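Local coordinates for coat protein (Sulfolobus turreted icosahedral virus, PDB 2BBD) that serves as the coat protein of an archaeal icosahedral virus, probably building its capsid shell with an architecture that points to common ancestry with viruses of bacteria and eukaryotes, at residues I33-I38 against A148-T153; L51-F56 against G224-D229; S71-S76 against K184-P189; S78-G83 against L215-N220; Y211-V216 against L308-V313. All blocks are in the same frame, centred on the assembly; numbering follows the deposited sequence.

Interaction 1 of 5, residues I33-I38 against A148-T153; sequences IRVQLI and ASFYIT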
# COMPACT_ATOMS: atom_id res chain seq x y z
N ILE A 33 7.38 10.05 0.72
CA ILE A 33 6.50 10.93 1.47
C ILE A 33 6.03 10.17 2.70
O ILE A 33 5.57 9.04 2.61
CB ILE A 33 5.27 11.35 0.64
CG1 ILE A 33 5.71 12.17 -0.57
CG2 ILE A 33 4.30 12.12 1.51
CD1 ILE A 33 4.58 12.45 -1.57
N ARG A 34 6.15 10.81 3.85
CA ARG A 34 5.71 10.19 5.09
C ARG A 34 4.49 10.93 5.63
O ARG A 34 4.43 12.17 5.59
CB ARG A 34 6.83 10.24 6.13
CG ARG A 34 6.37 9.83 7.52
CD ARG A 34 7.45 10.06 8.56
NE ARG A 34 8.56 9.12 8.42
CZ ARG A 34 9.68 9.19 9.13
NH1 ARG A 34 9.84 10.16 10.03
NH2 ARG A 34 10.64 8.28 8.95
N VAL A 35 3.53 10.16 6.11
CA VAL A 35 2.30 10.70 6.68
C VAL A 35 2.17 10.16 8.10
O VAL A 35 2.28 8.95 8.33
CB VAL A 35 1.05 10.24 5.87
CG1 VAL A 35 -0.21 10.73 6.55
CG2 VAL A 35 1.11 10.78 4.43
N GLN A 36 1.96 11.06 9.06
CA GLN A 36 1.77 10.65 10.45
C GLN A 36 0.50 11.28 11.00
O GLN A 36 0.33 12.51 10.96
CB GLN A 36 2.96 11.07 11.33
CG GLN A 36 4.31 10.56 10.86
CD GLN A 36 5.46 11.16 11.65
OE1 GLN A 36 5.91 10.60 12.65
NE2 GLN A 36 5.94 12.32 11.21
N LEU A 37 -0.41 10.43 11.48
CA LEU A 37 -1.65 10.89 12.08
C LEU A 37 -1.32 10.85 13.56
O LEU A 37 -1.16 9.79 14.15
CB LEU A 37 -2.80 9.92 11.74
CG LEU A 37 -4.15 10.22 12.41
CD1 LEU A 37 -4.63 11.60 11.98
CD2 LEU A 37 -5.19 9.15 12.02
N ILE A 38 -1.21 12.03 14.16
CA ILE A 38 -0.82 12.15 15.56
C ILE A 38 -1.78 13.01 16.38
O ILE A 38 -2.16 14.10 15.96
CB ILE A 38 0.60 12.77 15.64
CG1 ILE A 38 1.57 11.95 14.78
CG2 ILE A 38 1.06 12.85 17.10
CD1 ILE A 38 2.94 12.58 14.60
N ALA A 148 -6.78 14.83 16.45
CA ALA A 148 -5.46 14.72 15.83
C ALA A 148 -5.32 15.45 14.49
O ALA A 148 -6.30 15.98 13.95
CB ALA A 148 -5.12 13.22 15.65
N SER A 149 -4.10 15.44 13.96
CA SER A 149 -3.77 16.07 12.69
C SER A 149 -2.76 15.23 11.92
O SER A 149 -2.01 14.43 12.51
CB SER A 149 -3.16 17.46 12.92
OG SER A 149 -4.07 18.36 13.52
N PHE A 150 -2.73 15.41 10.60
CA PHE A 150 -1.80 14.72 9.74
C PHE A 150 -0.58 15.59 9.53
O PHE A 150 -0.71 16.78 9.18
CB PHE A 150 -2.40 14.44 8.37
CG PHE A 150 -3.48 13.41 8.38
CD1 PHE A 150 -4.82 13.79 8.38
CD2 PHE A 150 -3.17 12.05 8.33
CE1 PHE A 150 -5.83 12.82 8.34
CE2 PHE A 150 -4.17 11.08 8.29
CZ PHE A 150 -5.50 11.47 8.29
N TYR A 151 0.60 15.00 9.73
CA TYR A 151 1.87 15.66 9.53
C TYR A 151 2.51 15.03 8.29
O TYR A 151 2.59 13.80 8.18
CB TYR A 151 2.78 15.47 10.74
CG TYR A 151 2.23 16.12 11.98
CD1 TYR A 151 1.13 15.58 12.64
CD2 TYR A 151 2.79 17.30 12.48
CE1 TYR A 151 0.58 16.21 13.75
CE2 TYR A 151 2.25 17.94 13.59
CZ TYR A 151 1.14 17.39 14.22
OH TYR A 151 0.59 18.01 15.32
N ILE A 152 2.95 15.88 7.37
CA ILE A 152 3.55 15.42 6.13
C ILE A 152 5.06 15.63 6.11
O ILE A 152 5.54 16.73 6.38
CB ILE A 152 2.94 16.17 4.94
CG1 ILE A 152 1.42 16.08 4.99
CG2 ILE A 152 3.52 15.62 3.64
CD1 ILE A 152 0.85 14.64 4.97
N THR A 153 5.81 14.58 5.80
CA THR A 153 7.26 14.70 5.75
C THR A 153 7.77 14.19 4.41
O THR A 153 7.44 13.10 3.97
CB THR A 153 7.92 13.92 6.89
OG1 THR A 153 7.47 14.45 8.14
CG2 THR A 153 9.42 14.04 6.82
O HOH W 1 5.39 13.04 8.84
O HOH W 2 -1.65 16.53 16.93
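Leu37 lays its CD1 methyl over the middle of the Phe150 ring, 3.7 Å from the ring centroid and only 11° off the normal, a nearly vertical CH-pi contact. The leucine side chain reaches this position because its CG stands anti to the backbone N (chi1 175°). Val35 reaches the same ring obliquely, CG1 lying 3.7 Å from Phe150 CD2, while its second methyl, CG2, lies alongside Ile152 CD1 at 3.9 Å. On the reverse face, where Gln36, Ile38, Tyr151 and Thr153 project, Ile38 meets Tyr151 at about a right angle, with Ile38 CB 3.9 Å from Tyr151 CE1. Side chains alternate between the faces, as in any beta strand; strands 29-43 and 145-158 are neighbours in a five-stranded antiparallel sheet, consistent with one sheet of a viral jelly roll. Six backbone bonds hold the register, from Arg34 N to Thr153 O at 2.6 Å to Ser149 N, which approaches Ile38 O at 3.1 Å from above the carbonyl plane. A water extends this network: it accepts from Gln36 NE2, donates to Tyr151 O and lies 2.6 Å from Thr153 OG1, which is also bonded to Thr7. A second water donates to Ile38 O and lies at the edge of the Tyr151 ring. Further out, strand 108-123 flanks 33-38, with Glu117 forming a salt bridge to Arg34, and strand 2-13 flanks 148-153. Ile20 and Ile135, from the other sheet, press on Phe150.

Interaction 2 of 5, residues L51-F56 against G224-D229; sequences LPSAPF and GINNTD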
# COMPACT_ATOMS: atom_id res chain seq x y z
N LEU A 51 -11.26 -0.15 22.22
CA LEU A 51 -11.11 0.20 20.81
C LEU A 51 -11.22 -1.06 19.96
O LEU A 51 -10.92 -2.16 20.42
CB LEU A 51 -9.77 0.92 20.60
CG LEU A 51 -9.82 2.32 21.22
CD1 LEU A 51 -8.45 2.94 21.35
CD2 LEU A 51 -10.74 3.19 20.37
N PRO A 52 -11.68 -0.91 18.71
CA PRO A 52 -11.85 -2.05 17.80
C PRO A 52 -10.59 -2.85 17.49
O PRO A 52 -9.47 -2.43 17.79
CB PRO A 52 -12.46 -1.42 16.55
CG PRO A 52 -11.96 -0.03 16.59
CD PRO A 52 -12.03 0.35 18.04
N SER A 53 -10.78 -4.01 16.89
CA SER A 53 -9.67 -4.88 16.52
C SER A 53 -9.08 -4.36 15.22
O SER A 53 -9.52 -3.34 14.69
CB SER A 53 -10.19 -6.30 16.30
OG SER A 53 -11.04 -6.31 15.16
N ALA A 54 -8.08 -5.07 14.71
CA ALA A 54 -7.45 -4.72 13.45
C ALA A 54 -8.59 -4.73 12.42
O ALA A 54 -9.57 -5.46 12.57
CB ALA A 54 -6.41 -5.77 13.10
N PRO A 55 -8.46 -3.95 11.33
CA PRO A 55 -7.36 -3.07 10.94
C PRO A 55 -7.23 -1.71 11.65
O PRO A 55 -6.51 -0.84 11.17
CB PRO A 55 -7.56 -2.93 9.44
CG PRO A 55 -9.04 -2.87 9.33
CD PRO A 55 -9.50 -3.97 10.29
N PHE A 56 -7.93 -1.51 12.77
CA PHE A 56 -7.75 -0.27 13.50
C PHE A 56 -6.33 -0.36 14.04
O PHE A 56 -5.86 -1.45 14.39
CB PHE A 56 -8.76 -0.17 14.66
CG PHE A 56 -8.41 0.90 15.68
CD1 PHE A 56 -7.51 0.63 16.71
CD2 PHE A 56 -8.96 2.18 15.59
CE1 PHE A 56 -7.15 1.63 17.63
CE2 PHE A 56 -8.60 3.18 16.51
CZ PHE A 56 -7.69 2.90 17.53
N GLY A 224 -14.11 -10.08 10.73
CA GLY A 224 -13.31 -9.08 10.04
C GLY A 224 -12.02 -9.65 9.46
O GLY A 224 -12.02 -10.73 8.85
N ILE A 225 -10.92 -8.94 9.67
CA ILE A 225 -9.62 -9.38 9.16
C ILE A 225 -8.95 -10.40 10.09
O ILE A 225 -7.93 -10.99 9.74
CB ILE A 225 -8.68 -8.16 8.96
CG1 ILE A 225 -7.55 -8.52 7.99
CG2 ILE A 225 -8.11 -7.72 10.30
CD1 ILE A 225 -6.76 -7.30 7.51
N ASN A 226 -9.51 -10.60 11.28
CA ASN A 226 -8.93 -11.56 12.22
C ASN A 226 -9.62 -12.90 12.04
O ASN A 226 -10.44 -13.30 12.86
CB ASN A 226 -9.10 -11.08 13.66
CG ASN A 226 -8.38 -9.77 13.91
OD1 ASN A 226 -7.17 -9.67 13.70
ND2 ASN A 226 -9.11 -8.76 14.35
N ASN A 227 -9.27 -13.59 10.96
CA ASN A 227 -9.85 -14.88 10.63
C ASN A 227 -8.75 -15.74 10.03
O ASN A 227 -7.67 -15.26 9.74
CB ASN A 227 -10.96 -14.69 9.60
CG ASN A 227 -10.42 -14.25 8.24
OD1 ASN A 227 -9.83 -15.06 7.51
ND2 ASN A 227 -10.59 -12.98 7.91
N THR A 228 -9.05 -17.02 9.82
CA THR A 228 -8.09 -17.93 9.23
C THR A 228 -8.78 -18.65 8.08
O THR A 228 -8.64 -19.86 7.93
CB THR A 228 -7.60 -18.98 10.26
OG1 THR A 228 -8.72 -19.53 10.96
CG2 THR A 228 -6.64 -18.34 11.26
N ASP A 229 -9.53 -17.89 7.28
CA ASP A 229 -10.26 -18.46 6.15
C ASP A 229 -9.39 -18.84 4.96
O ASP A 229 -9.69 -19.81 4.26
CB ASP A 229 -11.35 -17.50 5.67
CG ASP A 229 -12.48 -17.35 6.68
OD1 ASP A 229 -12.68 -18.27 7.51
OD2 ASP A 229 -13.17 -16.32 6.64
O HOH W 3 -11.45 -6.71 11.19
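The flat carboxamide of Asn226 is set against Ser53 and Ala54, its two ends meeting different residues. The ND2 end lies 3.3 Å from Ser53 CB and close to the serine hydroxyl, though at an angle too poor for a hydrogen bond; the OD1 end lies 4.0 Å from Ala54 CB. The other flat group, the buried Phe56 ring, has Pro52 CD of its own loop over one face, toward the rim. Beside the amide, Ile225 supplies the apolar part of the contact. Its CG2 branch, held between the backbone N and the carbonyl carbon, touches Ala54 CB at 3.8 Å and Pro55 CD at 4.0 Å. The two loops follow strands 49-50 and 210-219, which lie in different halves of the molecule, so the contact bridges the halves of a fold consistent with the double jelly roll of this capsid lineage. One water links the backbones, donating to Ala54 O at 2.6 Å and accepting from Ile225 N at 2.8 Å. Each loop is also shaped from within. A cis peptide before Pro55 and a bond from Phe56 N to Ser53 O make a type VI turn. On the other side Asn226 centres an inverse gamma turn, and Asn227 OD1 accepts from Asp229 N at 2.9 Å in an Asx turn. Asn227 ND2 donates to Gly224 O, almost in its own amide plane, and also to Val218 O.

Interaction 3 of 5, residues S71-S76 against K184-P189; sequences SKTLYS and KVIEIP
Tyr75 and Val185 pair in parallel, and so do Ser76 and Ile186, at the point where strand 72-78 meets strand 182-193. This is the parallel junction of an otherwise antiparallel sheet, consistent with the two halves of a double jelly roll joined edge to edge. Three backbone bonds make the seam. Leu74 O accepts from Val185 N at 2.9 Å, and Val185 O in turn accepts from Ser76 N at 3.0 Å. Glu187 N then gives its hydrogen to Ser76 O at 2.8 Å, approaching nearly along the C=O axis. Val185 thus uses both its N-H and its carbonyl toward strand 72-78, whereas Lys184 N bonds to Ser311 O and Ile186 O to Tyr309 N, both of strand 303-313. The Glu187 carboxylate oxygens are bonded to Tyr217 OH and Ser78 OG. On the far side of 71-76, Leu74 and Tyr75 both face Leu66 in a classic beta bulge. A water links the segments beside the corner at Leu74, donating to Thr73 O at 2.8 Å and accepting from Lys184 NZ at 2.7 Å. The phenol of Tyr75 is satisfied by the backbone carbonyl of Asp119. Its ring lies alongside the Val185 side chain, which covers one face toward the rim: Val185 CB stands 3.3 Å above the ring plane, and Val185 CG2 lies 3.4 Å from Tyr75 CZ.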
# COMPACT_ATOMS: atom_id res chain seq x y z
N SER A 71 -4.26 13.58 -13.74
CA SER A 71 -4.69 12.22 -14.06
C SER A 71 -3.72 11.07 -13.83
O SER A 71 -4.08 9.92 -14.03
CB SER A 71 -5.13 12.17 -15.52
OG SER A 71 -4.05 12.48 -16.38
N LYS A 72 -2.49 11.36 -13.42
CA LYS A 72 -1.52 10.29 -13.22
C LYS A 72 -1.43 9.82 -11.77
O LYS A 72 -1.06 10.57 -10.87
CB LYS A 72 -0.16 10.74 -13.75
CG LYS A 72 -0.24 11.16 -15.22
CD LYS A 72 1.05 11.78 -15.71
CE LYS A 72 0.98 12.09 -17.20
NZ LYS A 72 2.28 12.65 -17.70
N THR A 73 -1.78 8.55 -11.57
CA THR A 73 -1.80 7.95 -10.24
C THR A 73 -0.59 7.11 -9.86
O THR A 73 -0.23 6.15 -10.55
CB THR A 73 -3.04 7.08 -10.10
OG1 THR A 73 -4.19 7.87 -10.44
CG2 THR A 73 -3.18 6.54 -8.66
N LEU A 74 0.04 7.47 -8.75
CA LEU A 74 1.20 6.75 -8.24
C LEU A 74 0.73 5.75 -7.17
O LEU A 74 1.24 4.64 -7.08
CB LEU A 74 2.20 7.73 -7.61
CG LEU A 74 2.79 8.80 -8.53
CD1 LEU A 74 3.75 9.69 -7.75
CD2 LEU A 74 3.51 8.13 -9.68
N TYR A 75 -0.25 6.17 -6.38
CA TYR A 75 -0.82 5.33 -5.33
C TYR A 75 -2.32 5.51 -5.24
O TYR A 75 -2.84 6.63 -5.36
CB TYR A 75 -0.23 5.70 -3.96
CG TYR A 75 1.12 5.10 -3.66
CD1 TYR A 75 1.26 4.06 -2.73
CD2 TYR A 75 2.27 5.59 -4.27
CE1 TYR A 75 2.51 3.53 -2.42
CE2 TYR A 75 3.53 5.07 -3.98
CZ TYR A 75 3.64 4.04 -3.05
OH TYR A 75 4.88 3.54 -2.75
N SER A 76 -3.01 4.40 -5.01
CA SER A 76 -4.45 4.37 -4.82
C SER A 76 -4.63 3.15 -3.90
O SER A 76 -4.75 2.02 -4.36
CB SER A 76 -5.17 4.15 -6.15
OG SER A 76 -6.57 4.24 -5.95
N LYS A 184 3.58 2.31 -9.12
CA LYS A 184 2.17 2.18 -9.47
C LYS A 184 1.58 1.20 -8.45
O LYS A 184 1.34 0.03 -8.73
CB LYS A 184 2.01 1.62 -10.89
CG LYS A 184 0.58 1.62 -11.39
CD LYS A 184 0.48 0.93 -12.74
CE LYS A 184 -0.93 1.00 -13.31
NZ LYS A 184 -1.33 2.40 -13.65
N VAL A 185 1.35 1.72 -7.24
CA VAL A 185 0.83 0.94 -6.13
C VAL A 185 -0.68 1.10 -6.03
O VAL A 185 -1.18 2.11 -5.53
CB VAL A 185 1.51 1.40 -4.83
CG1 VAL A 185 1.05 0.56 -3.65
CG2 VAL A 185 3.03 1.32 -5.00
N ILE A 186 -1.40 0.09 -6.50
CA ILE A 186 -2.86 0.14 -6.52
C ILE A 186 -3.52 -1.01 -5.77
O ILE A 186 -3.09 -2.16 -5.86
CB ILE A 186 -3.37 0.10 -7.98
CG1 ILE A 186 -2.60 1.10 -8.85
CG2 ILE A 186 -4.86 0.37 -8.01
CD1 ILE A 186 -2.82 2.57 -8.48
N GLU A 187 -4.58 -0.69 -5.04
CA GLU A 187 -5.31 -1.72 -4.30
C GLU A 187 -6.58 -2.05 -5.07
O GLU A 187 -7.36 -1.16 -5.41
CB GLU A 187 -5.66 -1.25 -2.89
CG GLU A 187 -6.07 -2.40 -1.99
CD GLU A 187 -6.37 -1.97 -0.56
OE1 GLU A 187 -6.07 -2.75 0.36
OE2 GLU A 187 -6.92 -0.87 -0.36
N ILE A 188 -6.78 -3.33 -5.36
CA ILE A 188 -7.94 -3.79 -6.10
C ILE A 188 -8.72 -4.84 -5.31
O ILE A 188 -8.18 -5.88 -4.93
CB ILE A 188 -7.53 -4.40 -7.45
CG1 ILE A 188 -6.67 -3.40 -8.22
CG2 ILE A 188 -8.78 -4.77 -8.25
CD1 ILE A 188 -6.13 -3.95 -9.51
N PRO A 189 -10.00 -4.57 -5.05
CA PRO A 189 -10.84 -5.50 -4.30
C PRO A 189 -11.55 -6.51 -5.18
O PRO A 189 -11.63 -6.34 -6.40
CB PRO A 189 -11.82 -4.57 -3.61
CG PRO A 189 -12.10 -3.56 -4.71
CD PRO A 189 -10.71 -3.29 -5.28
O HOH W 4 -2.01 4.40 -11.90

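Interaction 4 of 5, residues S78-G83 against L215-N220; sequences SGTGLG and LVYVIN
Ser78 OG, 3.3 Å from Tyr217 OH across the contact, is gripped by the helix and by a neighbouring strand. It accepts from Gly81 N at 2.9 Å, in a nearly straight bond of 165°, and is hydrogen-bonded to one carboxylate oxygen of Glu187. The other oxygen of that carboxylate takes Tyr217 OH, so a single acid from strand 182-193 ties the two hydroxyls together. Tyr217 is aimed at the helix by a chi1 of 58°, which tucks CG between the backbone N and the carbonyl carbon. Its ring is met obliquely by two residues of the first helical turn: Thr80 CG2 lies 3.9 Å from Tyr217 CE2, and Gly81 CA lies 3.9 Å from Tyr217 CE1. Leu215, two residues earlier on the same face of the strand, touches the same turn with its CD2 methyl, 3.3 Å from Gly81 O. Tyr306 lays its ring against that of Tyr217 at a shallow angle. The Thr80 hydroxyl is bonded to a methylpentanediol molecule, probably from the crystallisation liquor. With Ser78 as N-cap of helix 79-89, this is a capped helix start resting on strand 210-219, whose Leu215 and Tyr217 face it from one side of the sheet.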
# COMPACT_ATOMS: atom_id res chain seq x y z
N SER A 78 -6.09 1.85 0.32
CA SER A 78 -6.87 2.13 1.52
C SER A 78 -5.87 2.39 2.65
O SER A 78 -4.70 2.04 2.54
CB SER A 78 -7.75 0.93 1.86
OG SER A 78 -6.96 -0.23 2.09
N GLY A 79 -6.32 3.02 3.73
CA GLY A 79 -5.43 3.24 4.85
C GLY A 79 -5.05 1.88 5.45
O GLY A 79 -3.93 1.68 5.93
N THR A 80 -6.00 0.95 5.39
CA THR A 80 -5.81 -0.41 5.90
C THR A 80 -4.71 -1.17 5.16
O THR A 80 -3.77 -1.67 5.78
CB THR A 80 -7.12 -1.23 5.79
OG1 THR A 80 -8.08 -0.73 6.73
CG2 THR A 80 -6.85 -2.70 6.09
N GLY A 81 -4.84 -1.26 3.84
CA GLY A 81 -3.85 -1.97 3.04
C GLY A 81 -2.44 -1.44 3.13
O GLY A 81 -1.48 -2.21 3.30
N LEU A 82 -2.29 -0.12 3.01
CA LEU A 82 -0.97 0.48 3.09
C LEU A 82 -0.39 0.28 4.49
O LEU A 82 0.83 0.12 4.65
CB LEU A 82 -1.04 1.98 2.75
CG LEU A 82 0.30 2.73 2.65
CD1 LEU A 82 1.21 2.05 1.62
CD2 LEU A 82 0.05 4.20 2.27
N GLY A 83 -1.28 0.31 5.49
CA GLY A 83 -0.87 0.13 6.88
C GLY A 83 -0.35 -1.29 7.11
O GLY A 83 0.65 -1.49 7.80
N LEU A 215 0.17 -7.81 -1.72
CA LEU A 215 -0.33 -7.98 -0.37
C LEU A 215 -1.78 -8.40 -0.50
O LEU A 215 -2.57 -7.73 -1.15
CB LEU A 215 -0.26 -6.68 0.44
CG LEU A 215 -1.15 -6.70 1.70
CD1 LEU A 215 -0.71 -7.83 2.64
CD2 LEU A 215 -1.08 -5.34 2.41
N VAL A 216 -2.12 -9.53 0.11
CA VAL A 216 -3.48 -10.01 0.05
C VAL A 216 -4.03 -10.21 1.44
O VAL A 216 -3.37 -10.81 2.29
CB VAL A 216 -3.58 -11.38 -0.68
CG1 VAL A 216 -5.04 -11.83 -0.72
CG2 VAL A 216 -2.98 -11.28 -2.08
N TYR A 217 -5.22 -9.68 1.68
CA TYR A 217 -5.87 -9.88 2.97
C TYR A 217 -7.34 -10.13 2.71
O TYR A 217 -7.90 -9.65 1.72
CB TYR A 217 -5.65 -8.71 3.94
CG TYR A 217 -6.12 -7.36 3.46
CD1 TYR A 217 -5.34 -6.60 2.60
CD2 TYR A 217 -7.32 -6.82 3.92
CE1 TYR A 217 -5.73 -5.31 2.22
CE2 TYR A 217 -7.73 -5.53 3.54
CZ TYR A 217 -6.92 -4.79 2.69
OH TYR A 217 -7.30 -3.51 2.32
N VAL A 218 -7.95 -10.91 3.59
CA VAL A 218 -9.34 -11.29 3.44
C VAL A 218 -10.21 -10.88 4.62
O VAL A 218 -9.81 -10.99 5.78
CB VAL A 218 -9.41 -12.82 3.22
CG1 VAL A 218 -10.82 -13.24 2.95
CG2 VAL A 218 -8.50 -13.21 2.06
N ILE A 219 -11.42 -10.41 4.33
CA ILE A 219 -12.33 -9.97 5.37
C ILE A 219 -13.53 -10.90 5.52
O ILE A 219 -14.25 -11.18 4.56
CB ILE A 219 -12.87 -8.55 5.08
CG1 ILE A 219 -11.72 -7.55 4.96
CG2 ILE A 219 -13.83 -8.13 6.19
CD1 ILE A 219 -10.85 -7.41 6.20
N ASN A 220 -13.74 -11.35 6.75
CA ASN A 220 -14.86 -12.22 7.11
C ASN A 220 -15.93 -11.29 7.70
O ASN A 220 -15.61 -10.44 8.53
CB ASN A 220 -14.37 -13.25 8.14
CG ASN A 220 -15.47 -14.17 8.64
OD1 ASN A 220 -16.38 -13.74 9.35
ND2 ASN A 220 -15.38 -15.45 8.29

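Interaction 5 of 5, residues Y211-V216 against L308-V313; sequences YKRQLV and LYVSYV
Tyr211 and Tyr309 form the tight part of this contact, an offset edge-to-face pair with planes at 85° and centroids 5.3 Å apart. The edge of Tyr211 turns to the face of Tyr309, bringing Tyr211 CE1 to 3.4 Å from Tyr309 CD1. Ser311 OG, bonded to Gln209, lies over a face of the Tyr211 ring near its rim, 3.2 Å from Tyr211 CD1. On the same side of the sheet Gln214 runs extended beside Tyr309, its amide within 16° of the ring plane and its CG 3.6 Å from Tyr309 CE1. The opposite side divides. Leu215 and Leu308 are buried, their CB atoms 4.1 Å apart, but toward the other end Arg213 and Val310 are partly exposed. Arg213 CG still presses on Val310 CB at 3.5 Å, and its NE continues to a salt bridge with Asp274. Strands 210-219 and 303-313 are antiparallel here, and a classic beta bulge breaks the pattern. Lys212 N and Arg213 N both give hydrogens to Val310 O, the first at 3.0 Å and the second at 3.2 Å, which shifts the register by one residue. At the bulge Lys212 packs its CB against Val310 O, but the rest of its extended chain leads away, to a weak bond with a methylpentanediol molecule. Buried polar ends are met from beyond the strand pair: Tyr211 OH by Gln206 O, Gln214 NE2 by Tyr233 and Gln214 OE1 by Ser307. The packed side can therefore hold phenol, amide and hydroxyl groups among its rings, whereas the partly exposed end carries Arg213 and Lys212, of which the arginine is paired with Asp274.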
# COMPACT_ATOMS: atom_id res chain seq x y z
N TYR A 211 5.24 -6.13 -11.67
CA TYR A 211 4.81 -6.51 -10.31
C TYR A 211 5.96 -6.93 -9.41
O TYR A 211 6.71 -7.86 -9.72
CB TYR A 211 3.79 -7.65 -10.39
CG TYR A 211 2.47 -7.23 -11.00
CD1 TYR A 211 1.36 -6.97 -10.19
CD2 TYR A 211 2.34 -7.06 -12.38
CE1 TYR A 211 0.15 -6.55 -10.75
CE2 TYR A 211 1.14 -6.65 -12.94
CZ TYR A 211 0.05 -6.39 -12.12
OH TYR A 211 -1.13 -5.95 -12.68
N LYS A 212 6.10 -6.24 -8.29
CA LYS A 212 7.16 -6.57 -7.35
C LYS A 212 6.59 -7.47 -6.26
O LYS A 212 7.09 -8.57 -6.02
CB LYS A 212 7.75 -5.29 -6.75
CG LYS A 212 8.85 -5.54 -5.74
CD LYS A 212 9.44 -4.24 -5.23
CE LYS A 212 10.47 -4.50 -4.14
NZ LYS A 212 10.92 -3.24 -3.47
N ARG A 213 5.54 -7.02 -5.59
CA ARG A 213 4.94 -7.84 -4.55
C ARG A 213 3.45 -7.57 -4.40
O ARG A 213 2.96 -6.48 -4.74
CB ARG A 213 5.64 -7.63 -3.21
CG ARG A 213 5.50 -6.24 -2.63
CD ARG A 213 6.39 -6.10 -1.41
NE ARG A 213 7.76 -6.45 -1.74
CZ ARG A 213 8.83 -5.97 -1.12
NH1 ARG A 213 8.69 -5.10 -0.13
NH2 ARG A 213 10.05 -6.34 -1.50
N GLN A 214 2.73 -8.58 -3.92
CA GLN A 214 1.30 -8.47 -3.75
C GLN A 214 0.89 -8.76 -2.32
O GLN A 214 1.22 -9.82 -1.76
CB GLN A 214 0.60 -9.45 -4.68
CG GLN A 214 -0.91 -9.39 -4.63
CD GLN A 214 -1.55 -10.58 -5.32
OE1 GLN A 214 -2.75 -10.59 -5.59
NE2 GLN A 214 -0.74 -11.60 -5.59
N LEU A 215 0.17 -7.81 -1.72
CA LEU A 215 -0.33 -7.98 -0.37
C LEU A 215 -1.78 -8.40 -0.50
O LEU A 215 -2.57 -7.73 -1.15
CB LEU A 215 -0.26 -6.68 0.44
CG LEU A 215 -1.15 -6.70 1.70
CD1 LEU A 215 -0.71 -7.83 2.64
CD2 LEU A 215 -1.08 -5.34 2.41
N VAL A 216 -2.12 -9.53 0.11
CA VAL A 216 -3.48 -10.01 0.05
C VAL A 216 -4.03 -10.21 1.44
O VAL A 216 -3.37 -10.81 2.29
CB VAL A 216 -3.58 -11.38 -0.68
CG1 VAL A 216 -5.04 -11.83 -0.72
CG2 VAL A 216 -2.98 -11.28 -2.08
N LEU A 308 -3.39 -5.52 -2.69
CA LEU A 308 -2.62 -4.29 -2.83
C LEU A 308 -1.36 -4.63 -3.61
O LEU A 308 -0.46 -5.33 -3.11
CB LEU A 308 -2.28 -3.71 -1.45
CG LEU A 308 -1.66 -2.31 -1.42
CD1 LEU A 308 -1.75 -1.75 -0.01
CD2 LEU A 308 -0.22 -2.36 -1.88
N TYR A 309 -1.30 -4.13 -4.84
CA TYR A 309 -0.16 -4.38 -5.73
C TYR A 309 0.97 -3.37 -5.66
O TYR A 309 0.80 -2.19 -5.97
CB TYR A 309 -0.65 -4.45 -7.16
CG TYR A 309 -1.53 -5.63 -7.44
CD1 TYR A 309 -1.00 -6.91 -7.52
CD2 TYR A 309 -2.89 -5.46 -7.66
CE1 TYR A 309 -1.81 -8.00 -7.81
CE2 TYR A 309 -3.71 -6.53 -7.96
CZ TYR A 309 -3.16 -7.80 -8.04
OH TYR A 309 -3.96 -8.86 -8.35
N VAL A 310 2.14 -3.83 -5.24
CA VAL A 310 3.28 -2.95 -5.21
C VAL A 310 3.98 -3.17 -6.54
O VAL A 310 4.78 -4.08 -6.69
CB VAL A 310 4.22 -3.27 -4.04
CG1 VAL A 310 5.42 -2.36 -4.10
CG2 VAL A 310 3.49 -3.10 -2.71
N SER A 311 3.64 -2.33 -7.52
CA SER A 311 4.20 -2.41 -8.86
C SER A 311 4.83 -1.08 -9.30
O SER A 311 4.70 -0.06 -8.62
CB SER A 311 3.10 -2.79 -9.86
OG SER A 311 2.49 -4.02 -9.53
N TYR A 312 5.51 -1.10 -10.45
CA TYR A 312 6.12 0.09 -11.01
C TYR A 312 6.09 0.02 -12.54
O TYR A 312 5.89 -1.05 -13.12
CB TYR A 312 7.56 0.28 -10.52
CG TYR A 312 8.48 -0.89 -10.77
CD1 TYR A 312 8.55 -1.95 -9.86
CD2 TYR A 312 9.31 -0.92 -11.90
CE1 TYR A 312 9.41 -3.01 -10.07
CE2 TYR A 312 10.18 -1.99 -12.11
CZ TYR A 312 10.22 -3.03 -11.20
OH TYR A 312 11.06 -4.10 -11.41
N VAL A 313 6.29 1.16 -13.18
CA VAL A 313 6.27 1.25 -14.62
C VAL A 313 7.43 2.11 -15.09
O VAL A 313 7.80 3.08 -14.42
CB VAL A 313 4.96 1.91 -15.13
CG1 VAL A 313 5.03 2.14 -16.64
CG2 VAL A 313 3.78 1.03 -14.79

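Overall arrangement
Interactions 3, 4 and 5 form one continuous block, and interaction 2 joins it at the side of interaction 4, with centres about 10 Å apart. Interactions 3 and 5 share a sheet, in which strands 182-193 and 303-313 are neighbours, and their centres are also about 10 Å apart. Interaction 4 continues strand 210-219 from interaction 5, with Gly81 C 3.2 Å from Leu308 CD1, and is tied to interaction 3 through Glu187. Pro55 CB packs 3.4 Å from Thr80 CG2, linking interaction 2 to interaction 4. Interaction 1 stands apart in the five-stranded sheet; its centre lies about 20 Å from those of interactions 3 and 4. Methylpentanediol molecules, probably from crystallisation, lie near Pro55, Thr80, Glu187 and Lys212.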